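Local coordinates for protein putative phosphomethylpyrimidine kinase (Bacteroides thetaiotaomicron, PDB 3MBH) that probably phosphorylates pyridoxal at the expense of ATP, as a ribokinase-clan kinase, and holds pyridoxal in its pocket here, at residues L41-L46 against D62-I67; G84-P89 against K131-L136. All coordinates share one frame; numbering follows the deposited sequence. Where two conformers were deposited one is given.

Interaction 1 of 2, residues L41-L46 against D62-I67; sequences LPTAVL and DEMPKI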
loop_
_atom_site.group_PDB
_atom_site.type_symbol
_atom_site.label_atom_id
_atom_site.label_comp_id
_atom_site.label_asym_id
_atom_site.label_seq_id
_atom_site.Cartn_x
_atom_site.Cartn_y
_atom_site.Cartn_z
ATOM N N LEU A 41 -12.444 0.675 -29.564
ATOM C CA LEU A 41 -12.920 0.576 -30.946
ATOM C C LEU A 41 -13.178 -0.913 -31.172
ATOM O O LEU A 41 -12.296 -1.630 -31.581
ATOM C CB LEU A 41 -11.878 1.059 -31.937
ATOM C CG LEU A 41 -12.331 1.128 -33.406
ATOM C CD1 LEU A 41 -13.566 2.020 -33.533
ATOM C CD2 LEU A 41 -11.161 1.611 -34.286
ATOM N N PRO A 42 -14.396 -1.376 -30.874
ATOM C CA PRO A 42 -14.671 -2.790 -30.813
ATOM C C PRO A 42 -14.761 -3.433 -32.201
ATOM O O PRO A 42 -15.366 -2.864 -33.096
ATOM C CB PRO A 42 -16.018 -2.853 -30.070
ATOM C CG PRO A 42 -16.683 -1.533 -30.417
ATOM C CD PRO A 42 -15.561 -0.557 -30.465
ATOM N N THR A 43 -14.088 -4.576 -32.374
ATOM C CA THR A 43 -13.950 -5.242 -33.671
ATOM C C THR A 43 -15.055 -6.262 -33.922
ATOM O O THR A 43 -15.324 -6.625 -35.090
ATOM C CB THR A 43 -12.595 -5.915 -33.767
ATOM O OG1 THR A 43 -12.473 -6.871 -32.690
ATOM C CG2 THR A 43 -11.408 -4.819 -33.668
ATOM N N ALA A 44 -15.675 -6.711 -32.838
ATOM C CA ALA A 44 -16.645 -7.802 -32.854
ATOM C C ALA A 44 -17.260 -7.896 -31.472
ATOM O O ALA A 44 -16.654 -7.455 -30.509
ATOM C CB ALA A 44 -16.005 -9.158 -33.217
ATOM N N VAL A 45 -18.436 -8.498 -31.398
ATOM C CA VAL A 45 -19.073 -8.893 -30.145
ATOM C C VAL A 45 -19.251 -10.399 -30.073
ATOM O O VAL A 45 -19.806 -11.002 -30.985
ATOM C CB VAL A 45 -20.396 -8.180 -29.955
ATOM C CG1 VAL A 45 -21.167 -8.741 -28.712
ATOM C CG2 VAL A 45 -20.072 -6.714 -29.721
ATOM N N LEU A 46 -18.750 -11.003 -29.010
ATOM C CA LEU A 46 -18.889 -12.438 -28.809
ATOM C C LEU A 46 -19.395 -12.749 -27.403
ATOM O O LEU A 46 -19.063 -12.050 -26.457
ATOM C CB LEU A 46 -17.533 -13.161 -29.045
ATOM C CG LEU A 46 -16.778 -12.998 -30.400
ATOM C CD1 LEU A 46 -15.925 -11.711 -30.468
ATOM C CD2 LEU A 46 -15.836 -14.212 -30.636
ATOM N N ASP A 62 -18.412 -2.845 -40.162
ATOM C CA ASP A 62 -19.085 -1.702 -40.701
ATOM C C ASP A 62 -19.461 -0.593 -39.710
ATOM O O ASP A 62 -19.778 0.516 -40.142
ATOM C CB ASP A 62 -20.264 -2.148 -41.508
ATOM C CG ASP A 62 -19.833 -3.017 -42.699
ATOM O OD1 ASP A 62 -18.849 -2.658 -43.379
ATOM O OD2 ASP A 62 -20.471 -4.073 -42.920
ATOM N N GLU A 63 -19.386 -0.858 -38.411
ATOM C CA GLU A 63 -19.588 0.208 -37.435
ATOM C C GLU A 63 -18.308 1.007 -37.170
ATOM O O GLU A 63 -18.381 2.171 -36.780
ATOM C CB GLU A 63 -20.111 -0.356 -36.139
ATOM C CG GLU A 63 -20.743 0.674 -35.208
ATOM C CD GLU A 63 -21.979 1.384 -35.800
ATOM O OE1 GLU A 63 -22.638 0.821 -36.703
ATOM O OE2 GLU A 63 -22.285 2.517 -35.344
HETATM N N MSE A 64 -17.152 0.400 -37.388
HETATM C CA MSE A 64 -15.876 1.016 -37.032
HETATM C C MSE A 64 -15.626 2.350 -37.771
HETATM O O MSE A 64 -15.251 3.342 -37.150
HETATM C CB MSE A 64 -14.708 0.020 -37.237
HETATM C CG MSE A 64 -14.713 -1.154 -36.241
HETATM SE SE MSE A 64 -13.490 -2.619 -36.624
HETATM C CE MSE A 64 -13.726 -2.584 -38.504
ATOM N N PRO A 65 -15.859 2.392 -39.085
ATOM C CA PRO A 65 -15.698 3.706 -39.737
ATOM C C PRO A 65 -16.637 4.773 -39.158
ATOM O O PRO A 65 -16.299 5.963 -39.126
ATOM C CB PRO A 65 -16.021 3.429 -41.234
ATOM C CG PRO A 65 -15.780 1.903 -41.370
ATOM C CD PRO A 65 -16.271 1.350 -40.036
ATOM N N LYS A 66 -17.820 4.352 -38.725
ATOM C CA LYS A 66 -18.796 5.302 -38.168
ATOM C C LYS A 66 -18.291 5.853 -36.837
ATOM O O LYS A 66 -18.396 7.078 -36.583
ATOM C CB LYS A 66 -20.153 4.612 -38.001
ATOM C CG LYS A 66 -20.771 4.164 -39.347
ATOM C CD LYS A 66 -22.135 3.496 -39.091
ATOM C CE LYS A 66 -22.794 3.080 -40.352
ATOM N NZ LYS A 66 -23.906 2.204 -40.009
ATOM N N ILE A 67 -17.678 4.983 -36.031
ATOM C CA ILE A 67 -17.070 5.392 -34.776
ATOM C C ILE A 67 -15.859 6.316 -35.028
ATOM O O ILE A 67 -15.765 7.401 -34.458
ATOM C CB ILE A 67 -16.659 4.178 -33.917
ATOM C CG1 ILE A 67 -17.912 3.432 -33.413
ATOM C CG2 ILE A 67 -15.801 4.627 -32.753
ATOM C CD1 ILE A 67 -17.580 1.966 -32.881
#

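Interaction 2 of 2, residues G84-P89 against K131-L136; sequences GYLGSP and KEMRHL. With PXL (3-hydroxy-5-(hydroxymethyl)-2-methylisonicotinaldehyde), chain G.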
loop_
_atom_site.group_PDB
_atom_site.type_symbol
_atom_site.label_atom_id
_atom_site.label_comp_id
_atom_site.label_asym_id
_atom_site.label_seq_id
_atom_site.Cartn_x
_atom_site.Cartn_y
_atom_site.Cartn_z
ATOM N N GLY A 84 -5.611 -5.782 -31.423
ATOM C CA GLY A 84 -5.558 -7.222 -31.245
ATOM C C GLY A 84 -6.493 -7.972 -32.183
ATOM O O GLY A 84 -6.401 -7.864 -33.464
ATOM N N TYR A 85 -7.340 -8.794 -31.594
ATOM C CA TYR A 85 -8.259 -9.617 -32.371
ATOM C C TYR A 85 -9.164 -8.728 -33.240
ATOM O O TYR A 85 -9.862 -7.898 -32.742
ATOM C CB TYR A 85 -9.073 -10.502 -31.431
ATOM C CG TYR A 85 -9.995 -11.524 -32.083
ATOM C CD1 TYR A 85 -11.193 -11.123 -32.675
ATOM C CD2 TYR A 85 -9.656 -12.889 -32.135
ATOM C CE1 TYR A 85 -12.035 -12.028 -33.272
ATOM C CE2 TYR A 85 -10.511 -13.791 -32.714
ATOM C CZ TYR A 85 -11.700 -13.345 -33.303
ATOM O OH TYR A 85 -12.574 -14.224 -33.883
ATOM N N LEU A 86 -9.156 -8.961 -34.541
ATOM C CA LEU A 86 -9.971 -8.231 -35.510
ATOM C C LEU A 86 -11.088 -9.111 -36.043
ATOM O O LEU A 86 -10.976 -10.330 -36.098
ATOM C CB LEU A 86 -9.107 -7.749 -36.682
ATOM C CG LEU A 86 -7.888 -6.936 -36.276
ATOM C CD1 LEU A 86 -7.048 -6.477 -37.521
ATOM C CD2 LEU A 86 -8.256 -5.720 -35.427
ATOM N N GLY A 87 -12.185 -8.504 -36.407
ATOM C CA GLY A 87 -13.397 -9.249 -36.745
ATOM C C GLY A 87 -13.616 -9.676 -38.190
ATOM O O GLY A 87 -14.529 -10.453 -38.459
ATOM N N SER A 88 -12.815 -9.153 -39.129
ATOM C CA SER A 88 -12.846 -9.632 -40.496
ATOM C C SER A 88 -11.557 -9.179 -41.196
ATOM O O SER A 88 -10.864 -8.300 -40.729
ATOM C CB SER A 88 -14.083 -9.078 -41.262
ATOM O OG SER A 88 -13.847 -7.721 -41.679
ATOM N N PRO A 89 -11.242 -9.753 -42.346
ATOM C CA PRO A 89 -10.069 -9.250 -43.079
ATOM C C PRO A 89 -10.167 -7.806 -43.581
ATOM O O PRO A 89 -9.135 -7.178 -43.837
ATOM C CB PRO A 89 -9.919 -10.236 -44.243
ATOM C CG PRO A 89 -10.709 -11.454 -43.768
ATOM C CD PRO A 89 -11.809 -10.971 -42.920
ATOM N N LYS A 131 -2.625 -12.997 -44.398
ATOM C CA LYS A 131 -2.041 -12.088 -45.382
ATOM C C LYS A 131 -2.298 -10.616 -44.999
ATOM O O LYS A 131 -1.382 -9.815 -45.057
ATOM C CB LYS A 131 -2.521 -12.386 -46.810
ATOM C CG LYS A 131 -2.174 -13.776 -47.275
ATOM C CD LYS A 131 -2.480 -14.004 -48.715
ATOM C CE LYS A 131 -3.939 -14.102 -48.967
ATOM N NZ LYS A 131 -4.243 -15.113 -50.051
ATOM N N GLU A 132 -3.507 -10.268 -44.558
ATOM C CA GLU A 132 -3.788 -8.882 -44.135
ATOM C C GLU A 132 -2.988 -8.480 -42.878
ATOM O O GLU A 132 -2.456 -7.349 -42.771
ATOM C CB GLU A 132 -5.292 -8.677 -43.928
ATOM C CG GLU A 132 -6.143 -8.775 -45.191
ATOM C CD GLU A 132 -5.825 -7.665 -46.210
ATOM O OE1 GLU A 132 -5.751 -6.486 -45.820
ATOM O OE2 GLU A 132 -5.664 -7.982 -47.401
HETATM N N MSE A 133 -2.892 -9.395 -41.913
HETATM C CA MSE A 133 -2.173 -9.086 -40.696
HETATM C C MSE A 133 -0.705 -8.766 -41.002
HETATM O O MSE A 133 -0.115 -7.897 -40.365
HETATM C CB MSE A 133 -2.311 -10.215 -39.690
HETATM C CG MSE A 133 -1.738 -9.923 -38.321
HETATM SE SE MSE A 133 -2.645 -8.403 -37.452
HETATM C CE MSE A 133 -4.246 -9.294 -36.813
ATOM N N ARG A 134 -0.129 -9.463 -41.984
ATOM C CA ARG A 134 1.210 -9.165 -42.454
ATOM C C ARG A 134 1.382 -7.697 -42.865
ATOM O O ARG A 134 2.448 -7.116 -42.675
ATOM C CB ARG A 134 1.596 -10.060 -43.656
ATOM C CG ARG A 134 1.908 -11.493 -43.269
ATOM C CD ARG A 134 2.155 -12.325 -44.495
ATOM N NE ARG A 134 2.183 -13.739 -44.162
ATOM C CZ ARG A 134 1.821 -14.719 -44.977
ATOM N NH1 ARG A 134 1.363 -14.449 -46.185
ATOM N NH2 ARG A 134 1.903 -15.977 -44.582
ATOM N N HIS A 135 0.330 -7.103 -43.415
ATOM C CA HIS A 135 0.335 -5.696 -43.721
ATOM C C HIS A 135 0.240 -4.815 -42.471
ATOM O O HIS A 135 0.993 -3.843 -42.342
ATOM C CB HIS A 135 -0.815 -5.294 -44.677
ATOM C CG HIS A 135 -0.799 -3.839 -45.033
ATOM N ND1 HIS A 135 0.174 -3.286 -45.838
ATOM C CD2 HIS A 135 -1.600 -2.817 -44.658
ATOM C CE1 HIS A 135 -0.052 -1.989 -45.975
ATOM N NE2 HIS A 135 -1.132 -1.680 -45.284
ATOM N N LEU A 136 -0.694 -5.137 -41.598
ATOM C CA LEU A 136 -0.933 -4.319 -40.425
ATOM C C LEU A 136 0.335 -4.207 -39.557
ATOM O O LEU A 136 0.630 -3.131 -39.037
ATOM C CB LEU A 136 -2.097 -4.849 -39.598
ATOM C CG LEU A 136 -2.462 -3.959 -38.400
ATOM C CD1 LEU A 136 -2.812 -2.508 -38.864
ATOM C CD2 LEU A 136 -3.582 -4.601 -37.530
HETATM O OP4 PXL G . -6.301 -12.390 -28.134
HETATM C C5A PXL G . -6.873 -13.679 -27.971
HETATM C C5 PXL G . -8.349 -13.619 -28.378
HETATM C C6 PXL G . -9.098 -12.466 -28.500
HETATM N N1 PXL G . -10.373 -12.489 -28.889
HETATM C C2 PXL G . -11.105 -13.589 -29.159
HETATM C C3 PXL G . -10.421 -14.885 -29.045
HETATM C C4 PXL G . -8.988 -14.869 -28.667
HETATM C C4A PXL G . -8.181 -16.069 -28.456
HETATM O O4A PXL G . -8.841 -17.056 -28.373
HETATM O O3 PXL G . -10.990 -16.067 -29.328
HETATM C C2A PXL G . -12.563 -13.370 -29.527
HETATM O O HOH W 1 -8.190 -5.121 -45.025
#

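Interaction 1 of 2, residues L41-L46 against D62-I67
Leu41 and Ile67 make the tightest apolar contact between 41-46 and the start of the helix in 62-67. Leu41 turns its CG anti to the backbone N (chi1 -174°), and from there its CD1 methyl comes within 3.5 Å of Ile67 CG2, the two side chains lying side by side and pointing opposite ways. The same CD1 lies 4.3 Å from Met64 CG, one helical turn away from Ile67, so a single leucine branch touches two residues on one face of the helix. Beside it the Pro42 ring, through CD, meets the far end of the isoleucine at 4.0 Å from Ile67 CD1. Branched aliphatic groups and a proline suit this buried site, which no hydrogen bond or salt bridge between the segments crosses.

Contacts with the backbone form a second group. Met64, a selenomethionine modelled in two conformers, brings its CG to 3.6 Å from Pro42 O in one of them; the approach of SE to Thr43 is less certain. Pro42 O is buried by the contact with no hydrogen-bonding partner in the model.

In the fold, the helix start faces helix 91-102, where Pro65 and, less certainly, Met64 touch Ile94, while strand 44-46 runs between strands 9-17 and 57-59. A second subunit also reaches the contact, its Leu16 touching Pro42 and its Ser56 touching Ile67.

Interaction 2 of 2, residues G84-P89 against K131-L136
Leu86 and Leu136 meet tip to tip through their torsions: the former sets CG anti to its carbonyl carbon (chi1 -54°) and extends CD1, the latter swings CG anti to the backbone N (chi1 -176°) and offers CD2, leaving the methyls 3.9 Å apart. Met133, a selenomethionine with a bent chain, curls back across Leu86 until its CE is 4.0 Å from Leu86 CD1. Flexible and branched hydrocarbon suits this buried side of helix 127-136, where Leu86 also rests against Ile92 of helix 91-102.

At the more exposed end of the contact, the Glu132 chain lies against the backbone of Pro89, with CG 3.7 Å from Pro89 O. One water donates to Pro89 O at 2.6 Å and to Glu132 OE1 at 2.9 Å, joining a carbonyl to a carboxylate that, if ionised, has no proton to offer it.

The Tyr85 side chain leaves its backbone away from the helix, and one face of its ring receives the pyridoxal: the ligand's methyl carbon C2A sits 3.7 Å above the ring plane, over its centre, while N1 comes within 3.3 Å of Tyr85 CD2. An alanine in place of Tyr85 removes this ring, and the pyridoxal would probably lose a packing surface and be freer to shift.

Thus one side of the loop joins the helix by aliphatic and water-bridged contacts, and its aromatic side helps line the ligand pocket.

How the interactions relate
From the N terminus, 41-46 follows strand 37-40 and runs into strand 44-46; interaction 1 closes the short loop that returns through strand 57-59 to helix 64-73. The chain then passes through strand 80-83, and interaction 2 closes a longer excursion through helix 91-102, strand 108-111 and the small hairpin before helix 127-136. The two loops are in series, neither nesting nor crossing. They still meet in space: Thr43 OG1 probably hydrogen-bonds to Tyr85 O at 2.8 Å, and Thr43 CG2 packs on Leu86 CD2. They tie helices 64-73 and 127-136 to the chain beside strands 37-40, 44-46 and 80-83, all three of which pair in parallel with strand 9-17.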